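Fuculose-1-phosphate aldolase (Glaciozyma antarctica, PDB 4XXF) belongs to the class II aldolase and adducin family and carries a zinc ion held by three histidines, in a four-chain assembly. Local coordinates at residues A[118-123]-A[181-186]; A[124-129]-A[175-180]; A[131-136]-A[201-206]. One frame throughout, in Å; residues are numbered along the deposited sequence.

Contact 1: residues A[118-123]-A[181-186]; sequences SHSTYG and HGLLTV. With ZN (zinc ion), chain B.
The zinc site of this class II aldolase-like domain is built where the turn after strand 114-118 meets the start of strand 182-187, with His119 and His181 delivering two of the three protein ligands. Each reaches the metal through NE2: His119 NE2 lies 2.1 Å from the zinc ion, and His181 NE2 stands at the same distance. Three waters and His117 complete the coordination. The two ring planes are turned 88° to one another, and His119 NE2 meets the His181 ring at its edge; the two NE2 atoms are 3.1 Å apart because they share the metal. For His181, CG lies anti to the backbone N (chi1 -174°), which swings the imidazole across to the zinc. Behind His119, Asp139 of the second subunit bonds to ND1, so that the ring is held at both nitrogens, by the metal and by this second-shell carboxylate.

Away from the metal, a water with three hydrogen bonds joins the segments. It gives hydrogen bonds to Ser118 O and Ser120 OG and accepts one from Leu183 N (2.9 Å to the water oxygen). Ser120 OG is also bonded to Glu201. Next to this water the Leu183 side chain packs against the first turn of helix 121-127, its CG 3.7 Å from Gly123 CA, the leucine lying directly on the glycine backbone. A three-histidine zinc centre at the ends of two neighbouring inner strands of a mixed sheet is characteristic of the AraD-like aldolase fold.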
loop_
_atom_site.group_PDB
_atom_site.type_symbol
_atom_site.label_atom_id
_atom_site.label_comp_id
_atom_site.label_asym_id
_atom_site.label_seq_id
_atom_site.Cartn_x
_atom_site.Cartn_y
_atom_site.Cartn_z
ATOM N N SER A 118 0.875 -13.039 14.952
ATOM C CA SER A 118 0.769 -11.594 14.867
ATOM C C SER A 118 -0.625 -11.275 14.390
ATOM O O SER A 118 -1.247 -12.096 13.711
ATOM C CB SER A 118 1.820 -11.034 13.903
ATOM O OG SER A 118 1.941 -9.627 14.005
ATOM N N HIS A 119 -1.132 -10.100 14.748
ATOM C CA HIS A 119 -2.492 -9.718 14.382
ATOM C C HIS A 119 -2.491 -8.991 13.047
ATOM O O HIS A 119 -2.804 -7.811 12.958
ATOM C CB HIS A 119 -3.107 -8.873 15.487
ATOM C CG HIS A 119 -3.305 -9.628 16.765
ATOM N ND1 HIS A 119 -3.974 -9.097 17.847
ATOM C CD2 HIS A 119 -2.922 -10.875 17.131
ATOM C CE1 HIS A 119 -3.985 -9.984 18.828
ATOM N NE2 HIS A 119 -3.366 -11.074 18.417
ATOM N N SER A 120 -2.127 -9.726 12.012
ATOM C CA SER A 120 -2.014 -9.194 10.661
ATOM C C SER A 120 -3.390 -8.929 10.079
ATOM O O SER A 120 -4.360 -9.614 10.406
ATOM C CB SER A 120 -1.222 -10.159 9.779
ATOM O OG SER A 120 -1.748 -11.486 9.870
ATOM N N THR A 121 -3.462 -7.915 9.225
ATOM C CA THR A 121 -4.722 -7.357 8.754
ATOM C C THR A 121 -5.638 -8.362 8.077
ATOM O O THR A 121 -6.805 -8.474 8.444
ATOM C CB THR A 121 -4.445 -6.224 7.773
ATOM O OG1 THR A 121 -3.674 -5.207 8.428
ATOM C CG2 THR A 121 -5.740 -5.596 7.305
ATOM N N TYR A 122 -5.115 -9.099 7.106
ATOM C CA TYR A 122 -5.968 -9.956 6.300
ATOM C C TYR A 122 -6.321 -11.236 7.040
ATOM O O TYR A 122 -7.444 -11.716 6.943
ATOM C CB TYR A 122 -5.309 -10.248 4.941
ATOM C CG TYR A 122 -5.077 -8.969 4.167
ATOM C CD1 TYR A 122 -6.154 -8.172 3.781
ATOM C CD2 TYR A 122 -3.796 -8.530 3.867
ATOM C CE1 TYR A 122 -5.963 -6.980 3.104
ATOM C CE2 TYR A 122 -3.590 -7.331 3.190
ATOM C CZ TYR A 122 -4.687 -6.559 2.814
ATOM O OH TYR A 122 -4.510 -5.378 2.129
ATOM N N GLY A 123 -5.376 -11.797 7.786
ATOM C CA GLY A 123 -5.677 -12.964 8.604
ATOM C C GLY A 123 -6.728 -12.643 9.645
ATOM O O GLY A 123 -7.627 -13.443 9.904
ATOM N N HIS A 181 -9.518 -13.491 15.722
ATOM C CA HIS A 181 -8.226 -13.283 16.355
ATOM C C HIS A 181 -7.164 -13.089 15.285
ATOM O O HIS A 181 -6.625 -11.983 15.133
ATOM C CB HIS A 181 -7.921 -14.465 17.286
ATOM C CG HIS A 181 -6.679 -14.308 18.104
ATOM N ND1 HIS A 181 -6.294 -15.241 19.042
ATOM C CD2 HIS A 181 -5.736 -13.335 18.134
ATOM C CE1 HIS A 181 -5.165 -14.854 19.612
ATOM N NE2 HIS A 181 -4.809 -13.696 19.082
ATOM N N GLY A 182 -6.888 -14.140 14.521
ATOM C CA GLY A 182 -5.878 -14.045 13.484
ATOM C C GLY A 182 -5.196 -15.375 13.258
ATOM O O GLY A 182 -5.791 -16.429 13.459
ATOM N N LEU A 183 -3.934 -15.306 12.873
ATOM C CA LEU A 183 -3.193 -16.471 12.400
ATOM C C LEU A 183 -2.086 -16.889 13.346
ATOM O O LEU A 183 -1.450 -16.053 13.984
ATOM C CB LEU A 183 -2.570 -16.174 11.039
ATOM C CG LEU A 183 -3.488 -15.586 9.969
ATOM C CD1 LEU A 183 -2.652 -15.291 8.733
ATOM C CD2 LEU A 183 -4.598 -16.547 9.647
ATOM N N LEU A 184 -1.818 -18.187 13.387
ATOM C CA LEU A 184 -0.633 -18.704 14.058
ATOM C C LEU A 184 -0.038 -19.821 13.201
ATOM O O LEU A 184 -0.779 -20.662 12.671
ATOM C CB LEU A 184 -0.988 -19.203 15.463
ATOM C CG LEU A 184 0.130 -19.822 16.308
ATOM C CD1 LEU A 184 -0.146 -19.612 17.779
ATOM C CD2 LEU A 184 0.283 -21.314 16.045
ATOM N N THR A 185 1.290 -19.831 13.058
ATOM C CA THR A 185 1.960 -20.873 12.290
ATOM C C THR A 185 3.087 -21.475 13.101
ATOM O O THR A 185 3.601 -20.855 14.036
ATOM C CB THR A 185 2.528 -20.354 10.958
ATOM O OG1 THR A 185 3.520 -19.357 11.229
ATOM C CG2 THR A 185 1.421 -19.764 10.094
ATOM N N VAL A 186 3.465 -22.702 12.748
ATOM C CA VAL A 186 4.552 -23.391 13.434
ATOM C C VAL A 186 5.509 -23.974 12.410
ATOM O O VAL A 186 5.144 -24.171 11.249
ATOM C CB VAL A 186 4.028 -24.522 14.360
ATOM C CG1 VAL A 186 2.988 -23.978 15.330
ATOM C CG2 VAL A 186 3.458 -25.675 13.531
HETATM ZN ZN ZN B . -3.001 -12.774 19.595
HETATM O O HOH W 1 -3.447 -12.602 11.833
HETATM O O HOH W 2 -3.850 -12.052 21.288
HETATM O O HOH W 3 -1.277 -11.741 20.412
HETATM O O HOH W 4 -2.493 -14.370 21.009
#

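Contact 2: residues A[124-129]-A[175-180]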
loop_
_atom_site.group_PDB
_atom_site.type_symbol
_atom_site.label_atom_id
_atom_site.label_comp_id
_atom_site.label_asym_id
_atom_site.label_seq_id
_atom_site.Cartn_x
_atom_site.Cartn_y
_atom_site.Cartn_z
ATOM N N LYS A 124 -6.607 -11.474 10.254
ATOM C CA LYS A 124 -7.580 -11.023 11.225
ATOM C C LYS A 124 -8.966 -10.859 10.589
ATOM O O LYS A 124 -9.965 -11.389 11.094
ATOM C CB LYS A 124 -7.084 -9.716 11.855
ATOM C CG LYS A 124 -8.059 -9.057 12.773
ATOM C CD LYS A 124 -7.394 -8.010 13.668
ATOM C CE LYS A 124 -6.545 -7.031 12.895
ATOM N NZ LYS A 124 -6.042 -5.974 13.823
ATOM N N ALA A 125 -9.042 -10.152 9.466
ATOM C CA ALA A 125 -10.320 -9.951 8.798
ATOM C C ALA A 125 -10.928 -11.273 8.351
ATOM O O ALA A 125 -12.119 -11.521 8.532
ATOM C CB ALA A 125 -10.165 -9.009 7.601
ATOM N N PHE A 126 -10.114 -12.142 7.763
ATOM C CA PHE A 126 -10.657 -13.417 7.323
ATOM C C PHE A 126 -11.123 -14.274 8.501
ATOM O O PHE A 126 -12.145 -14.957 8.424
ATOM C CB PHE A 126 -9.644 -14.187 6.470
ATOM C CG PHE A 126 -10.210 -15.464 5.927
ATOM C CD1 PHE A 126 -11.213 -15.415 4.971
ATOM C CD2 PHE A 126 -9.819 -16.701 6.426
ATOM C CE1 PHE A 126 -11.788 -16.572 4.483
ATOM C CE2 PHE A 126 -10.384 -17.876 5.936
ATOM C CZ PHE A 126 -11.378 -17.808 4.973
ATOM N N SER A 127 -10.371 -14.225 9.598
ATOM C CA SER A 127 -10.732 -15.023 10.773
ATOM C C SER A 127 -12.066 -14.599 11.378
ATOM O O SER A 127 -12.679 -15.378 12.105
ATOM C CB SER A 127 -9.644 -14.947 11.848
ATOM O OG SER A 127 -9.742 -13.746 12.614
ATOM N N SER A 128 -12.520 -13.376 11.105
ATOM C CA SER A 128 -13.792 -12.926 11.656
ATOM C C SER A 128 -14.987 -13.575 10.947
ATOM O O SER A 128 -16.123 -13.433 11.390
ATOM C CB SER A 128 -13.906 -11.394 11.587
ATOM O OG SER A 128 -14.130 -10.920 10.266
ATOM N N LEU A 129 -14.734 -14.292 9.856
ATOM C CA LEU A 129 -15.799 -14.962 9.107
ATOM C C LEU A 129 -16.041 -16.400 9.567
ATOM O O LEU A 129 -17.042 -17.000 9.204
ATOM C CB LEU A 129 -15.463 -14.957 7.607
ATOM C CG LEU A 129 -15.260 -13.592 6.954
ATOM C CD1 LEU A 129 -14.795 -13.800 5.518
ATOM C CD2 LEU A 129 -16.527 -12.758 6.999
ATOM N N ALA A 175 -0.490 -24.728 10.582
ATOM C CA ALA A 175 -1.075 -23.410 10.809
ATOM C C ALA A 175 -2.486 -23.534 11.325
ATOM O O ALA A 175 -3.143 -24.564 11.146
ATOM C CB ALA A 175 -1.051 -22.580 9.528
ATOM N N ILE A 176 -2.952 -22.473 11.977
ATOM C CA ILE A 176 -4.317 -22.428 12.463
ATOM C C ILE A 176 -4.875 -21.013 12.282
ATOM O O ILE A 176 -4.188 -20.000 12.489
ATOM C CB ILE A 176 -4.417 -22.894 13.950
ATOM C CG1 ILE A 176 -5.876 -22.918 14.422
ATOM C CG2 ILE A 176 -3.548 -22.019 14.867
ATOM C CD1 ILE A 176 -6.092 -23.717 15.708
ATOM N N ILE A 177 -6.122 -20.961 11.838
ATOM C CA ILE A 177 -6.886 -19.722 11.800
ATOM C C ILE A 177 -7.702 -19.669 13.076
ATOM O O ILE A 177 -8.523 -20.547 13.332
ATOM C CB ILE A 177 -7.785 -19.656 10.559
ATOM C CG1 ILE A 177 -6.910 -19.755 9.307
ATOM C CG2 ILE A 177 -8.625 -18.385 10.563
ATOM C CD1 ILE A 177 -7.667 -19.679 8.002
ATOM N N LEU A 178 -7.419 -18.660 13.895
ATOM C CA LEU A 178 -8.082 -18.477 15.175
ATOM C C LEU A 178 -9.229 -17.501 14.992
ATOM O O LEU A 178 -9.001 -16.320 14.748
ATOM C CB LEU A 178 -7.089 -17.965 16.214
ATOM C CG LEU A 178 -5.829 -18.815 16.392
ATOM C CD1 LEU A 178 -4.778 -18.030 17.171
ATOM C CD2 LEU A 178 -6.156 -20.130 17.093
ATOM N N GLN A 179 -10.455 -17.993 15.094
ATOM C CA GLN A 179 -11.612 -17.152 14.814
ATOM C C GLN A 179 -11.603 -15.887 15.677
ATOM O O GLN A 179 -11.312 -15.940 16.884
ATOM C CB GLN A 179 -12.905 -17.936 15.033
ATOM C CG GLN A 179 -14.152 -17.207 14.597
ATOM C CD GLN A 179 -15.384 -18.022 14.873
ATOM O OE1 GLN A 179 -15.543 -19.121 14.340
ATOM N NE2 GLN A 179 -16.256 -17.502 15.715
ATOM N N ASN A 180 -11.891 -14.758 15.029
ATOM C CA ASN A 180 -11.947 -13.450 15.681
ATOM C C ASN A 180 -10.620 -13.030 16.290
ATOM O O ASN A 180 -10.598 -12.291 17.268
ATOM C CB ASN A 180 -13.010 -13.415 16.786
ATOM C CG ASN A 180 -14.380 -13.869 16.310
ATOM O OD1 ASN A 180 -14.914 -14.871 16.805
ATOM N ND2 ASN A 180 -14.964 -13.136 15.368
#
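Ser127, in the last turn of helix 121-127, presses its side chain against the end of strand 175-178, so that the helix packs on the mixed sheet of the AraD-like fold. Its CB sits 3.3 Å from Leu178 O and also touches CG2 of Ile177. With chi1 at 80°, OG lies between the backbone N and the carbonyl carbon and turns back along the helix to bond Lys124 O at 2.8 Å; it is bonded to His181 N as well, which ties the helix end to a zinc ligand's backbone. Ile177 divides its branches between two neighbours: CG2 faces Ser127, while CD1, at the end of the other branch, comes 3.9 Å from Phe126 CE2. That methyl lies at the ring edge, near the plane of the phenyl group, and the two side chains cross at about a right angle.

Past the strand, Gln179 and Asn180 turn past the end of the helix. Gln179 CG rests near Ser127 O, and its NE2 bonds Asn180 OD1, while Asn180 ND2 is committed to Thr136 O and Ile217 O of the second subunit. The bond across the segments runs from Asn180 N to Ser127 O (3.1 Å), nearly straight at hydrogen, 166°, yet with the donor above the carbonyl plane.

Contact 3: residues A[131-136]-A[201-206]; sequences KPLAIT and EKQCQV
Helix 190-213, which follows strand 182-187 in the AraD-like fold, receives the loop that leaves helix 121-127, and Leu133 and Gln203 form the centre of their meeting. Leu133 directs its side chain at the helix, with CG anti to the backbone N (chi1 -170°), and lays its branched end against the aliphatic part of Gln203: CD1 is 3.9 Å from Gln203 CG, and CD2 about as near. The same CD1 also touches Cys204 SG at 4.2 Å, a loose apolar contact.

Beyond CG the glutamine bends (chi2 59°), which carries its amide away from the leucine toward the polar part of the loop. There the two ends of the amide are used separately. OE1 accepts a hydrogen bond from Thr137 OG1, whereas NE2 turns to the backbone of Ala134 through a water and has Thr136 OG1 at 3.2 Å. Gln207, one turn further along the helix, bonds Ala134 N and adds a second tie to the loop. Thr136 O reaches outward to Asn180 ND2 of the third subunit, so this loop also takes part in the assembly. The water between the segments donates to Ala134 O at 2.6 Å and accepts from Gln203 NE2 at 2.8 Å.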
loop_
_atom_site.group_PDB
_atom_site.type_symbol
_atom_site.label_atom_id
_atom_site.label_comp_id
_atom_site.label_asym_id
_atom_site.label_seq_id
_atom_site.Cartn_x
_atom_site.Cartn_y
_atom_site.Cartn_z
ATOM N N LYS A 131 -14.653 -19.178 8.676
ATOM C CA LYS A 131 -14.644 -20.076 7.527
ATOM C C LYS A 131 -13.282 -20.738 7.379
ATOM O O LYS A 131 -12.261 -20.126 7.683
ATOM C CB LYS A 131 -14.943 -19.303 6.241
ATOM C CG LYS A 131 -16.317 -18.698 6.146
ATOM C CD LYS A 131 -16.430 -17.953 4.825
ATOM C CE LYS A 131 -17.836 -17.442 4.603
ATOM N NZ LYS A 131 -17.959 -16.813 3.260
ATOM N N PRO A 132 -13.256 -21.984 6.877
ATOM C CA PRO A 132 -11.956 -22.571 6.548
ATOM C C PRO A 132 -11.321 -21.876 5.350
ATOM O O PRO A 132 -12.016 -21.286 4.520
ATOM C CB PRO A 132 -12.301 -24.024 6.218
ATOM C CG PRO A 132 -13.700 -23.967 5.733
ATOM C CD PRO A 132 -14.370 -22.888 6.550
ATOM N N LEU A 133 -10.004 -21.951 5.265
ATOM C CA LEU A 133 -9.298 -21.400 4.120
ATOM C C LEU A 133 -9.674 -22.192 2.869
ATOM O O LEU A 133 -9.537 -23.420 2.846
ATOM C CB LEU A 133 -7.796 -21.458 4.346
ATOM C CG LEU A 133 -6.959 -20.699 3.325
ATOM C CD1 LEU A 133 -6.999 -19.202 3.625
ATOM C CD2 LEU A 133 -5.524 -21.238 3.296
ATOM N N ALA A 134 -10.156 -21.511 1.835
ATOM C CA ALA A 134 -10.466 -22.190 0.577
ATOM C C ALA A 134 -9.186 -22.447 -0.217
ATOM O O ALA A 134 -8.308 -21.591 -0.292
ATOM C CB ALA A 134 -11.457 -21.372 -0.245
ATOM N N ILE A 135 -9.075 -23.628 -0.810
ATOM C CA ILE A 135 -7.883 -23.975 -1.571
ATOM C C ILE A 135 -8.157 -23.662 -3.047
ATOM O O ILE A 135 -8.634 -24.506 -3.813
ATOM C CB ILE A 135 -7.475 -25.450 -1.344
ATOM C CG1 ILE A 135 -7.353 -25.743 0.163
ATOM C CG2 ILE A 135 -6.167 -25.759 -2.069
ATOM C CD1 ILE A 135 -6.377 -24.845 0.928
ATOM N N THR A 136 -7.869 -22.414 -3.413
ATOM C CA THR A 136 -8.265 -21.850 -4.705
ATOM C C THR A 136 -7.088 -21.341 -5.547
ATOM O O THR A 136 -7.291 -20.845 -6.652
ATOM C CB THR A 136 -9.217 -20.678 -4.512
ATOM O OG1 THR A 136 -8.556 -19.703 -3.704
ATOM C CG2 THR A 136 -10.497 -21.126 -3.809
ATOM N N GLU A 201 -1.162 -15.387 5.295
ATOM C CA GLU A 201 -1.649 -14.011 5.253
ATOM C C GLU A 201 -2.006 -13.612 3.823
ATOM O O GLU A 201 -3.061 -13.016 3.580
ATOM C CB GLU A 201 -0.608 -13.053 5.844
ATOM C CG GLU A 201 -0.940 -11.543 5.723
ATOM C CD GLU A 201 -2.085 -11.060 6.592
ATOM O OE1 GLU A 201 -2.636 -11.853 7.394
ATOM O OE2 GLU A 201 -2.405 -9.857 6.475
ATOM N N LYS A 202 -1.150 -13.978 2.872
ATOM C CA LYS A 202 -1.429 -13.678 1.469
ATOM C C LYS A 202 -2.684 -14.387 0.978
ATOM O O LYS A 202 -3.516 -13.770 0.298
ATOM C CB LYS A 202 -0.233 -14.054 0.589
ATOM C CG LYS A 202 -0.436 -13.766 -0.907
ATOM C CD LYS A 202 -0.759 -12.310 -1.223
ATOM C CE LYS A 202 0.384 -11.369 -0.855
ATOM N NZ LYS A 202 0.059 -9.952 -1.195
ATOM N N GLN A 203 -2.867 -15.667 1.309
ATOM C CA GLN A 203 -4.050 -16.343 0.811
ATOM C C GLN A 203 -5.320 -15.803 1.480
ATOM O O GLN A 203 -6.373 -15.766 0.843
ATOM C CB GLN A 203 -3.945 -17.855 0.984
ATOM C CG GLN A 203 -5.108 -18.595 0.315
ATOM C CD GLN A 203 -5.232 -18.343 -1.180
ATOM O OE1 GLN A 203 -4.247 -18.133 -1.877
ATOM N NE2 GLN A 203 -6.455 -18.382 -1.677
ATOM N N CYS A 204 -5.238 -15.370 2.740
ATOM C CA CYS A 204 -6.394 -14.713 3.348
ATOM C C CYS A 204 -6.743 -13.430 2.588
ATOM O O CYS A 204 -7.913 -13.156 2.336
ATOM C CB CYS A 204 -6.125 -14.392 4.816
ATOM S SG CYS A 204 -6.131 -15.817 5.914
ATOM N N GLN A 205 -5.722 -12.658 2.217
ATOM C CA GLN A 205 -5.917 -11.465 1.410
ATOM C C GLN A 205 -6.596 -11.795 0.088
ATOM O O GLN A 205 -7.543 -11.118 -0.331
ATOM C CB GLN A 205 -4.574 -10.784 1.158
ATOM C CG GLN A 205 -4.680 -9.465 0.392
ATOM C CD GLN A 205 -3.326 -8.903 0.041
ATOM O OE1 GLN A 205 -2.292 -9.532 0.296
ATOM N NE2 GLN A 205 -3.315 -7.701 -0.530
ATOM N N VAL A 206 -6.103 -12.843 -0.562
ATOM C CA VAL A 206 -6.637 -13.301 -1.837
ATOM C C VAL A 206 -8.100 -13.733 -1.696
ATOM O O VAL A 206 -8.941 -13.369 -2.523
ATOM C CB VAL A 206 -5.775 -14.458 -2.394
ATOM C CG1 VAL A 206 -6.508 -15.208 -3.481
ATOM C CG2 VAL A 206 -4.434 -13.914 -2.902
HETATM O O HOH W 5 -8.650 -19.038 -0.041
#

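Overall arrangement
All three contacts are buried, but their chemistry changes with distance from the zinc ion. Contact 1, closest to the centre of the chain, combines metal ligation with a bridging water; contact 2 relies on packing and one backbone bond; contact 3 pairs apolar packing with a second bridging water. Contacts 1 and 2 share helix 121-127 and use neighbouring strands of one sheet, joined by Leu184 O and Ile176 N. Glu201, from the helix of contact 3, takes hydrogen bonds from the first turn of helix 121-127, and Phe126 packs on Cys204. Contacts 1 and 2 border the second subunit, contact 3 the third, so the same core elements also serve the assembly.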